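PDB 4XJW: sialidase B, which cleaves terminal sialic acids from alpha-2,3, alpha-2,6 and alpha-2,8 linkages in glycans, as an intramolecular trans-sialidase of glycosyl hydrolase family 33. Local coordinates for residues F191-Q196 and V646-D651; Y122-E127 and L187-Q192; S197-Q202 and S252-A257. The protein carries 1 engineered substitution. All blocks are in the same frame, centred on the assembly; numbering follows the deposited sequence.

Contact 1: F191-Q196 and V646-D651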
loop_
_atom_site.group_PDB
_atom_site.type_symbol
_atom_site.label_atom_id
_atom_site.label_comp_id
_atom_site.label_asym_id
_atom_site.label_seq_id
_atom_site.Cartn_x
_atom_site.Cartn_y
_atom_site.Cartn_z
ATOM N N PHE A 191 -1.786 -10.058 12.495
ATOM C CA PHE A 191 -0.977 -9.027 11.852
ATOM C C PHE A 191 -0.871 -7.805 12.770
ATOM O O PHE A 191 -1.609 -7.677 13.755
ATOM C CB PHE A 191 -1.665 -8.577 10.550
ATOM C CG PHE A 191 -2.946 -7.808 10.801
ATOM C CD1 PHE A 191 -4.149 -8.480 10.979
ATOM C CD2 PHE A 191 -2.935 -6.416 10.886
ATOM C CE1 PHE A 191 -5.327 -7.779 11.235
ATOM C CE2 PHE A 191 -4.097 -5.703 11.158
ATOM C CZ PHE A 191 -5.303 -6.393 11.323
ATOM N N GLN A 192 0.027 -6.886 12.422
ATOM C CA GLN A 192 0.039 -5.574 13.043
ATOM C C GLN A 192 0.139 -4.477 11.995
ATOM O O GLN A 192 0.384 -4.742 10.808
ATOM C CB GLN A 192 1.177 -5.468 14.056
ATOM C CG GLN A 192 2.530 -5.794 13.484
ATOM C CD GLN A 192 3.535 -6.212 14.563
ATOM O OE1 GLN A 192 3.863 -7.398 14.720
ATOM N NE2 GLN A 192 4.037 -5.233 15.293
ATOM N N LEU A 193 -0.096 -3.243 12.428
ATOM C CA LEU A 193 0.034 -2.089 11.551
ATOM C C LEU A 193 1.307 -1.318 11.886
ATOM O O LEU A 193 1.616 -1.083 13.060
ATOM C CB LEU A 193 -1.199 -1.176 11.644
ATOM C CG LEU A 193 -2.556 -1.782 11.269
ATOM C CD1 LEU A 193 -3.663 -0.753 11.452
ATOM C CD2 LEU A 193 -2.500 -2.298 9.842
ATOM N N ILE A 194 2.049 -0.951 10.847
ATOM C CA ILE A 194 3.183 -0.051 10.968
ATOM C C ILE A 194 2.740 1.379 10.643
ATOM O O ILE A 194 2.893 2.295 11.460
ATOM C CB ILE A 194 4.345 -0.477 10.049
ATOM C CG1 ILE A 194 4.786 -1.904 10.387
ATOM C CG2 ILE A 194 5.529 0.482 10.207
ATOM C CD1 ILE A 194 5.873 -2.447 9.503
ATOM N N PHE A 195 2.206 1.567 9.444
ATOM C CA PHE A 195 1.613 2.827 9.018
ATOM C C PHE A 195 0.104 2.677 9.098
ATOM O O PHE A 195 -0.433 1.614 8.773
ATOM C CB PHE A 195 2.037 3.120 7.573
ATOM C CG PHE A 195 3.527 3.118 7.379
ATOM C CD1 PHE A 195 4.282 4.243 7.704
ATOM C CD2 PHE A 195 4.180 1.988 6.895
ATOM C CE1 PHE A 195 5.675 4.257 7.554
ATOM C CE2 PHE A 195 5.578 1.988 6.725
ATOM C CZ PHE A 195 6.318 3.121 7.038
ATOM N N GLN A 196 -0.594 3.709 9.556
ATOM C CA GLN A 196 -2.041 3.573 9.686
ATOM C C GLN A 196 -2.731 4.918 9.636
ATOM O O GLN A 196 -2.123 5.933 9.930
ATOM C CB GLN A 196 -2.404 2.838 10.981
ATOM C CG GLN A 196 -1.939 3.550 12.244
ATOM C CD GLN A 196 -1.664 2.580 13.374
ATOM O OE1 GLN A 196 -2.580 2.006 13.947
ATOM N NE2 GLN A 196 -0.382 2.383 13.689
ATOM N N VAL A 646 -4.999 -1.450 4.999
ATOM C CA VAL A 646 -4.856 -2.746 4.336
ATOM C C VAL A 646 -3.396 -3.168 4.135
ATOM O O VAL A 646 -3.136 -4.323 3.814
ATOM C CB VAL A 646 -5.616 -2.787 3.000
ATOM C CG1 VAL A 646 -7.127 -2.801 3.259
ATOM C CG2 VAL A 646 -5.208 -1.591 2.114
ATOM N N VAL A 647 -2.453 -2.239 4.338
ATOM C CA VAL A 647 -1.027 -2.594 4.340
ATOM C C VAL A 647 -0.716 -3.073 5.758
ATOM O O VAL A 647 -0.822 -2.317 6.726
ATOM C CB VAL A 647 -0.117 -1.414 3.959
ATOM C CG1 VAL A 647 1.367 -1.816 4.048
ATOM C CG2 VAL A 647 -0.435 -0.926 2.534
ATOM N N GLN A 648 -0.388 -4.355 5.863
ATOM C CA GLN A 648 -0.269 -5.043 7.147
ATOM C C GLN A 648 1.018 -5.842 7.239
ATOM O O GLN A 648 1.588 -6.246 6.228
ATOM C CB GLN A 648 -1.475 -5.971 7.325
ATOM C CG GLN A 648 -2.797 -5.222 7.340
ATOM C CD GLN A 648 -4.004 -6.111 7.494
ATOM O OE1 GLN A 648 -3.900 -7.336 7.525
ATOM N NE2 GLN A 648 -5.185 -5.483 7.579
ATOM N N TYR A 649 1.474 -6.049 8.474
ATOM C CA TYR A 649 2.750 -6.708 8.762
ATOM C C TYR A 649 2.525 -8.015 9.526
ATOM O O TYR A 649 1.796 -8.049 10.533
ATOM C CB TYR A 649 3.636 -5.777 9.605
ATOM C CG TYR A 649 4.946 -6.417 10.052
ATOM C CD1 TYR A 649 6.016 -6.504 9.178
ATOM C CD2 TYR A 649 5.099 -6.941 11.339
ATOM C CE1 TYR A 649 7.220 -7.090 9.570
ATOM C CE2 TYR A 649 6.306 -7.536 11.742
ATOM C CZ TYR A 649 7.357 -7.603 10.841
ATOM O OH TYR A 649 8.557 -8.188 11.193
ATOM N N ILE A 650 3.169 -9.083 9.062
ATOM C CA ILE A 650 3.147 -10.355 9.785
ATOM C C ILE A 650 4.566 -10.880 10.010
ATOM O O ILE A 650 5.498 -10.506 9.294
ATOM C CB ILE A 650 2.308 -11.427 9.067
ATOM C CG1 ILE A 650 2.863 -11.697 7.663
ATOM C CG2 ILE A 650 0.830 -11.014 8.997
ATOM C CD1 ILE A 650 2.235 -12.889 6.964
ATOM N N ASP A 651 4.701 -11.765 10.996
ATOM C CA ASP A 651 5.962 -12.417 11.321
ATOM C C ASP A 651 5.810 -13.919 11.078
ATOM O O ASP A 651 4.875 -14.537 11.592
ATOM C CB ASP A 651 6.304 -12.154 12.798
ATOM C CG ASP A 651 7.599 -12.820 13.239
ATOM O OD1 ASP A 651 7.583 -14.043 13.513
ATOM O OD2 ASP A 651 8.622 -12.112 13.335
HETATM O O HOH W 1 2.453 -9.017 13.167
HETATM O O HOH W 2 0.881 -0.803 8.158
HETATM O O HOH W 3 -2.036 0.291 6.700
#
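Gln648 lays its amide over one face of the Phe191 ring, with the two planes 8° apart. Its chain comes in across the CD2 side of the ring, and the amide then covers the face. CB starts beside Phe191 CD2. Gln648 CG lies 3.7 Å from Phe191 CD2 and also meets the methyl Leu193 CD2. Beyond CG the chain is extended (chi2 179°), which carries the amide out over the ring. CD stays near CD2 of Phe191. OE1 sits over the rim, 3.4 Å from Phe191 CG, while NE2 lies above the far side, 3.7 Å from Phe191 CE2. Both polar ends are satisfied: Trp96 NE1 donates to OE1, and NE2 donates to Asn645 O. This pair of bonds fixes the rotation of the amide.

The backbones join at one antiparallel, hydrogen-bonded pair. Gln192 N binds Tyr649 O at 2.8 Å, and Tyr649 N returns a bond to Gln192 O at 2.9 Å. The Gln192 side chain runs alongside Tyr649, with Gln192 CG 3.5 Å from Tyr649 CD2, at the ring edge. A water bridges Gln192 OE1 and Tyr649 O. A second water accepts from Ile194 N and lies within bonding distance of Phe195 O and Val647 O.

Strand 647-652 ends a three-stranded sheet. Segment 191-196 adds to its outer side, consistent with the ring closure of a sialidase beta-propeller, where an early segment completes the last blade.

Contact 2: Y122-E127 and L187-Q192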
loop_
_atom_site.group_PDB
_atom_site.type_symbol
_atom_site.label_atom_id
_atom_site.label_comp_id
_atom_site.label_asym_id
_atom_site.label_seq_id
_atom_site.Cartn_x
_atom_site.Cartn_y
_atom_site.Cartn_z
ATOM N N TYR A 122 -16.213 -2.132 12.609
ATOM C CA TYR A 122 -14.790 -2.384 12.835
ATOM C C TYR A 122 -14.537 -3.867 12.649
ATOM O O TYR A 122 -15.318 -4.690 13.099
ATOM C CB TYR A 122 -14.384 -2.023 14.265
ATOM C CG TYR A 122 -14.735 -0.631 14.738
ATOM C CD1 TYR A 122 -15.981 -0.358 15.280
ATOM C CD2 TYR A 122 -13.800 0.399 14.683
ATOM C CE1 TYR A 122 -16.300 0.913 15.743
ATOM C CE2 TYR A 122 -14.097 1.666 15.149
ATOM C CZ TYR A 122 -15.357 1.917 15.670
ATOM O OH TYR A 122 -15.667 3.172 16.132
ATOM N N VAL A 123 -13.445 -4.217 11.985
ATOM C CA VAL A 123 -13.032 -5.611 11.969
ATOM C C VAL A 123 -11.555 -5.649 12.291
ATOM O O VAL A 123 -10.788 -4.897 11.696
ATOM C CB VAL A 123 -13.283 -6.267 10.599
ATOM C CG1 VAL A 123 -12.834 -7.716 10.642
ATOM C CG2 VAL A 123 -14.756 -6.185 10.222
ATOM N N ASN A 124 -11.172 -6.492 13.254
ATOM C CA ASN A 124 -9.777 -6.635 13.659
ATOM C C ASN A 124 -9.132 -5.316 14.089
ATOM O O ASN A 124 -7.952 -5.067 13.834
ATOM C CB ASN A 124 -8.982 -7.376 12.578
ATOM C CG ASN A 124 -9.519 -8.767 12.357
ATOM O OD1 ASN A 124 -10.074 -9.355 13.280
ATOM N ND2 ASN A 124 -9.384 -9.295 11.153
ATOM N N GLY A 125 -9.933 -4.479 14.741
ATOM C CA GLY A 125 -9.445 -3.233 15.289
ATOM C C GLY A 125 -9.284 -2.135 14.263
ATOM O O GLY A 125 -8.614 -1.133 14.513
ATOM N N ILE A 126 -9.895 -2.331 13.100
ATOM C CA ILE A 126 -9.828 -1.363 12.022
ATOM C C ILE A 126 -11.235 -0.898 11.635
ATOM O O ILE A 126 -12.101 -1.716 11.297
ATOM C CB ILE A 126 -9.147 -1.985 10.788
ATOM C CG1 ILE A 126 -7.693 -2.339 11.115
ATOM C CG2 ILE A 126 -9.183 -1.031 9.608
ATOM C CD1 ILE A 126 -7.016 -3.168 10.023
ATOM N N GLU A 127 -11.466 0.413 11.676
ATOM C CA GLU A 127 -12.727 0.974 11.196
ATOM C C GLU A 127 -12.801 0.867 9.687
ATOM O O GLU A 127 -12.039 1.521 8.972
ATOM C CB GLU A 127 -12.871 2.437 11.609
ATOM C CG GLU A 127 -14.236 3.008 11.277
ATOM C CD GLU A 127 -14.305 4.511 11.461
ATOM O OE1 GLU A 127 -14.228 4.966 12.614
ATOM O OE2 GLU A 127 -14.435 5.220 10.444
ATOM N N LEU A 187 -8.316 -8.247 20.932
ATOM C CA LEU A 187 -8.239 -8.746 19.567
ATOM C C LEU A 187 -7.435 -10.037 19.493
ATOM O O LEU A 187 -6.701 -10.379 20.424
ATOM C CB LEU A 187 -7.601 -7.692 18.658
ATOM C CG LEU A 187 -8.291 -6.327 18.623
ATOM C CD1 LEU A 187 -7.461 -5.316 17.880
ATOM C CD2 LEU A 187 -9.669 -6.435 17.965
ATOM N N SER A 188 -7.556 -10.739 18.371
ATOM C CA SER A 188 -6.778 -11.950 18.134
ATOM C C SER A 188 -6.169 -11.854 16.747
ATOM O O SER A 188 -6.248 -12.800 15.959
ATOM C CB SER A 188 -7.674 -13.186 18.226
ATOM O OG SER A 188 -8.371 -13.224 19.462
ATOM N N ASN A 189 -5.574 -10.698 16.453
ATOM C CA ASN A 189 -5.073 -10.419 15.116
ATOM C C ASN A 189 -3.793 -11.173 14.780
ATOM O O ASN A 189 -2.889 -11.281 15.616
ATOM C CB ASN A 189 -4.802 -8.923 14.936
ATOM C CG ASN A 189 -6.060 -8.094 14.902
ATOM O OD1 ASN A 189 -7.172 -8.614 14.853
ATOM N ND2 ASN A 189 -5.886 -6.788 14.922
ATOM N N PRO A 190 -3.684 -11.663 13.537
ATOM C CA PRO A 190 -2.457 -12.325 13.080
ATOM C C PRO A 190 -1.433 -11.340 12.519
ATOM O O PRO A 190 -0.332 -11.754 12.131
ATOM C CB PRO A 190 -2.962 -13.223 11.952
ATOM C CG PRO A 190 -4.108 -12.439 11.367
ATOM C CD PRO A 190 -4.768 -11.765 12.542
ATOM N N PHE A 191 -1.786 -10.058 12.495
ATOM C CA PHE A 191 -0.977 -9.027 11.852
ATOM C C PHE A 191 -0.871 -7.805 12.770
ATOM O O PHE A 191 -1.609 -7.677 13.755
ATOM C CB PHE A 191 -1.665 -8.577 10.550
ATOM C CG PHE A 191 -2.946 -7.808 10.801
ATOM C CD1 PHE A 191 -4.149 -8.480 10.979
ATOM C CD2 PHE A 191 -2.935 -6.416 10.886
ATOM C CE1 PHE A 191 -5.327 -7.779 11.235
ATOM C CE2 PHE A 191 -4.097 -5.703 11.158
ATOM C CZ PHE A 191 -5.303 -6.393 11.323
ATOM N N GLN A 192 0.027 -6.886 12.422
ATOM C CA GLN A 192 0.039 -5.574 13.043
ATOM C C GLN A 192 0.139 -4.477 11.995
ATOM O O GLN A 192 0.384 -4.742 10.808
ATOM C CB GLN A 192 1.177 -5.468 14.056
ATOM C CG GLN A 192 2.530 -5.794 13.484
ATOM C CD GLN A 192 3.535 -6.212 14.563
ATOM O OE1 GLN A 192 3.863 -7.398 14.720
ATOM N NE2 GLN A 192 4.037 -5.233 15.293
#
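Asn124 and Asn189 meet at the tip of a beta hairpin. Strands 118-123 and 126-132 are joined there by a type I' turn from Val123 to Ile126. The hairpin belongs to the N-terminal domain, of the concanavalin-like clan. Segment 187-192 is part of the loop that leads on toward the propeller.

One hydrogen bond crosses the contact. Asn189 ND2 donates to the turn carbonyl Asn124 O at 2.9 Å, with an N-H...O angle of 149°. The donor stands well above the carbonyl plane, 50° out of it. The side-chain amides of the two asparagines are turned steeply, with planes 76° apart, and they do not pair with each other. Asn124 OD1 and Asn189 OD1 are both acceptors, and they lie 3.4 Å apart. The Asn124 amide is held by strand 102-113 instead: OD1 accepts from Thr107 N, and ND2 donates to Asn106 OD1. Those bonds tie the turn to that strand.

The apolar contacts lie to either side of this bond. Leu187 packs both methyls on the turn backbone. Leu187 CD2 is 3.8 Å from Gly125 N, and Leu187 CD1 is 3.9 Å from Gly125 CA. Gly125 has a positive phi, as expected in a type I' turn, and with no side chain there the leucine methyls lie directly on its backbone. Ile126 CD1 approaches the Phe191 ring obliquely, 3.9 Å from CZ. It is a plain apolar methyl-to-ring contact.

The remaining contacts are of mixed character. Asn189 OD1 lies only 3.2 Å from Asn124 CB, close beside the aliphatic carbon. The same Asn124 CB also sits in the plane of the Phe191 ring, at its edge, 3.9 Å from CE1.

Contact 3: S197-Q202 and S252-A257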
loop_
_atom_site.group_PDB
_atom_site.type_symbol
_atom_site.label_atom_id
_atom_site.label_comp_id
_atom_site.label_asym_id
_atom_site.label_seq_id
_atom_site.Cartn_x
_atom_site.Cartn_y
_atom_site.Cartn_z
ATOM N N SER A 197 -4.002 4.919 9.245
ATOM C CA SER A 197 -4.787 6.153 9.191
ATOM C C SER A 197 -4.776 6.917 10.508
ATOM O O SER A 197 -5.013 6.345 11.569
ATOM C CB SER A 197 -6.230 5.836 8.821
ATOM O OG SER A 197 -6.301 5.232 7.558
ATOM N N GLY A 198 -4.495 8.211 10.438
ATOM C CA GLY A 198 -4.528 9.046 11.628
ATOM C C GLY A 198 -3.193 9.150 12.334
ATOM O O GLY A 198 -3.058 9.842 13.355
ATOM N N ASP A 199 -2.191 8.453 11.806
ATOM C CA ASP A 199 -0.839 8.607 12.327
ATOM C C ASP A 199 -0.186 9.932 11.918
ATOM O O ASP A 199 -0.828 10.806 11.332
ATOM C CB ASP A 199 0.046 7.383 12.003
ATOM C CG ASP A 199 0.436 7.266 10.527
ATOM O OD1 ASP A 199 0.229 8.216 9.745
ATOM O OD2 ASP A 199 0.999 6.200 10.159
ATOM N N SER A 200 1.096 10.069 12.235
ATOM C CA SER A 200 1.837 11.307 11.983
ATOM C C SER A 200 1.885 11.753 10.519
ATOM O O SER A 200 2.144 12.929 10.242
ATOM C CB SER A 200 3.269 11.145 12.478
ATOM O OG SER A 200 3.877 10.031 11.852
ATOM N N THR A 201 1.665 10.832 9.582
ATOM C CA THR A 201 1.703 11.193 8.162
ATOM C C THR A 201 0.465 11.967 7.737
ATOM O O THR A 201 0.520 12.762 6.794
ATOM C CB THR A 201 1.847 9.971 7.218
ATOM O OG1 THR A 201 0.647 9.182 7.228
ATOM C CG2 THR A 201 3.045 9.115 7.600
ATOM N N GLN A 202 -0.637 11.731 8.450
ATOM C CA GLN A 202 -1.958 12.253 8.098
ATOM C C GLN A 202 -2.435 11.845 6.706
ATOM O O GLN A 202 -3.381 12.423 6.167
ATOM C CB GLN A 202 -2.030 13.767 8.310
ATOM C CG GLN A 202 -1.952 14.147 9.785
ATOM C CD GLN A 202 -3.171 13.700 10.581
ATOM O OE1 GLN A 202 -3.113 12.742 11.364
ATOM N NE2 GLN A 202 -4.277 14.409 10.409
ATOM N N SER A 252 8.373 2.547 15.234
ATOM C CA SER A 252 8.429 3.969 15.555
ATOM C C SER A 252 7.328 4.771 14.882
ATOM O O SER A 252 6.818 4.382 13.829
ATOM C CB SER A 252 9.785 4.550 15.154
ATOM O OG SER A 252 9.949 4.493 13.731
ATOM N N GLU A 253 6.971 5.909 15.471
ATOM C CA GLU A 253 6.019 6.804 14.812
ATOM C C GLU A 253 6.658 7.243 13.499
ATOM O O GLU A 253 7.825 7.611 13.464
ATOM C CB GLU A 253 5.689 8.018 15.685
ATOM C CG GLU A 253 4.490 8.840 15.177
ATOM C CD GLU A 253 3.158 8.064 15.191
ATOM O OE1 GLU A 253 3.071 7.038 15.902
ATOM O OE2 GLU A 253 2.190 8.488 14.506
ATOM N N PRO A 254 5.911 7.163 12.392
ATOM C CA PRO A 254 6.511 7.477 11.090
ATOM C C PRO A 254 7.035 8.912 10.958
ATOM O O PRO A 254 6.540 9.843 11.610
ATOM C CB PRO A 254 5.342 7.291 10.127
ATOM C CG PRO A 254 4.457 6.282 10.796
ATOM C CD PRO A 254 4.534 6.661 12.264
ATOM N N ILE A 255 8.048 9.060 10.116
ATOM C CA ILE A 255 8.545 10.374 9.717
ATOM C C ILE A 255 8.553 10.404 8.205
ATOM O O ILE A 255 8.347 9.363 7.567
ATOM C CB ILE A 255 9.969 10.666 10.254
ATOM C CG1 ILE A 255 10.997 9.665 9.693
ATOM C CG2 ILE A 255 9.944 10.683 11.763
ATOM C CD1 ILE A 255 12.456 10.034 9.985
ATOM N N PHE A 256 8.793 11.576 7.623
ATOM C CA PHE A 256 8.926 11.650 6.167
ATOM C C PHE A 256 10.376 11.564 5.733
ATOM O O PHE A 256 11.250 12.203 6.323
ATOM C CB PHE A 256 8.317 12.938 5.584
ATOM C CG PHE A 256 6.843 13.071 5.795
ATOM C CD1 PHE A 256 5.957 12.174 5.205
ATOM C CD2 PHE A 256 6.328 14.105 6.561
ATOM C CE1 PHE A 256 4.587 12.302 5.407
ATOM C CE2 PHE A 256 4.970 14.242 6.763
ATOM C CZ PHE A 256 4.093 13.341 6.185
ATOM N N ALA A 257 10.611 10.777 4.685
ATOM C CA ALA A 257 11.893 10.734 3.992
ATOM C C ALA A 257 11.925 11.717 2.827
ATOM O O ALA A 257 12.964 12.331 2.551
ATOM C CB ALA A 257 12.204 9.324 3.508
#
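Ser200 points its hydroxyl across to the backbone of Pro254, and the other side chains are arranged around this bond. Ser200 OG donates to Pro254 O at 2.7 Å, reaching it from above the carbonyl plane. Ser200 OG also rests against the proline ring, 3.5 Å from Pro254 CD. Glu253 folds back against the serine. Its CG is anti to the backbone N (chi1 -168°), and the chain then bends at chi2 (64°). This brings CG alongside Ser200 OG and puts the carboxylate at the start of the turn. Ser200 N donates to Glu253 OE2 at 3.0 Å, meeting the oxygen nearly end-on along its C-O bond.

Asp199 and Thr201 flank the serine in the type I turn from Asp199 to Gln202. Asp199 OD1 takes two donors. Thr201 OG1 donates to Asp199 OD1 at 2.7 Å, on its syn lone pair. Thr201 N reaches Asp199 OD1 at 3.0 Å from above the carboxylate plane, which makes an Asx turn. Asp199 OD2 lies against Pro254 CG and accepts from Gln196 N. Thr201 crosses the proline at about a right angle, with CG2 3.9 Å from Pro254 CB. The Phe256 ring turns its edge to the turn: CZ is 3.7 Å from Thr201 O, which lies in the ring plane and accepts from Tyr227 OH.

The contact joins the loop before strand 205-213 to the end strand 255-256 of the first propeller sheet and the segment leading into it, where BNR repeat 1 ends, with Thr201 also reaching Ala240 and Phe206. The two carboxylates stay apart, with Asp199 OD2 and Glu253 OE2 separated by 5.1 Å. Asp199 is buried but held by three donors, so it is probably ionised, and the more exposed Glu253 probably is too.

How the contacts relate
Contacts 1 and 2 share Phe191 and Gln192, and their centres are about 10 Å apart. They also touch: Gln648 NE2 is 3.8 Å from Ile126 CD1. Contact 3 lies about 14 Å from contact 1, centre to centre, and meets it where Phe195 CD1 packs 3.7 Å from Pro254 CG. Contacts 2 and 3 do not touch. One run, 187-202, passes from the N-terminal domain, past the last propeller sheet, to the first. The Val647 side chain of contact 1 is about 6 Å from that of Arg207, a substrate-binding residue by similarity, and about 8 Å from that of Tyr615, the probable nucleophile. The bound inhibitor sits in a separate pocket, about 11 Å from the Tyr649 side chain.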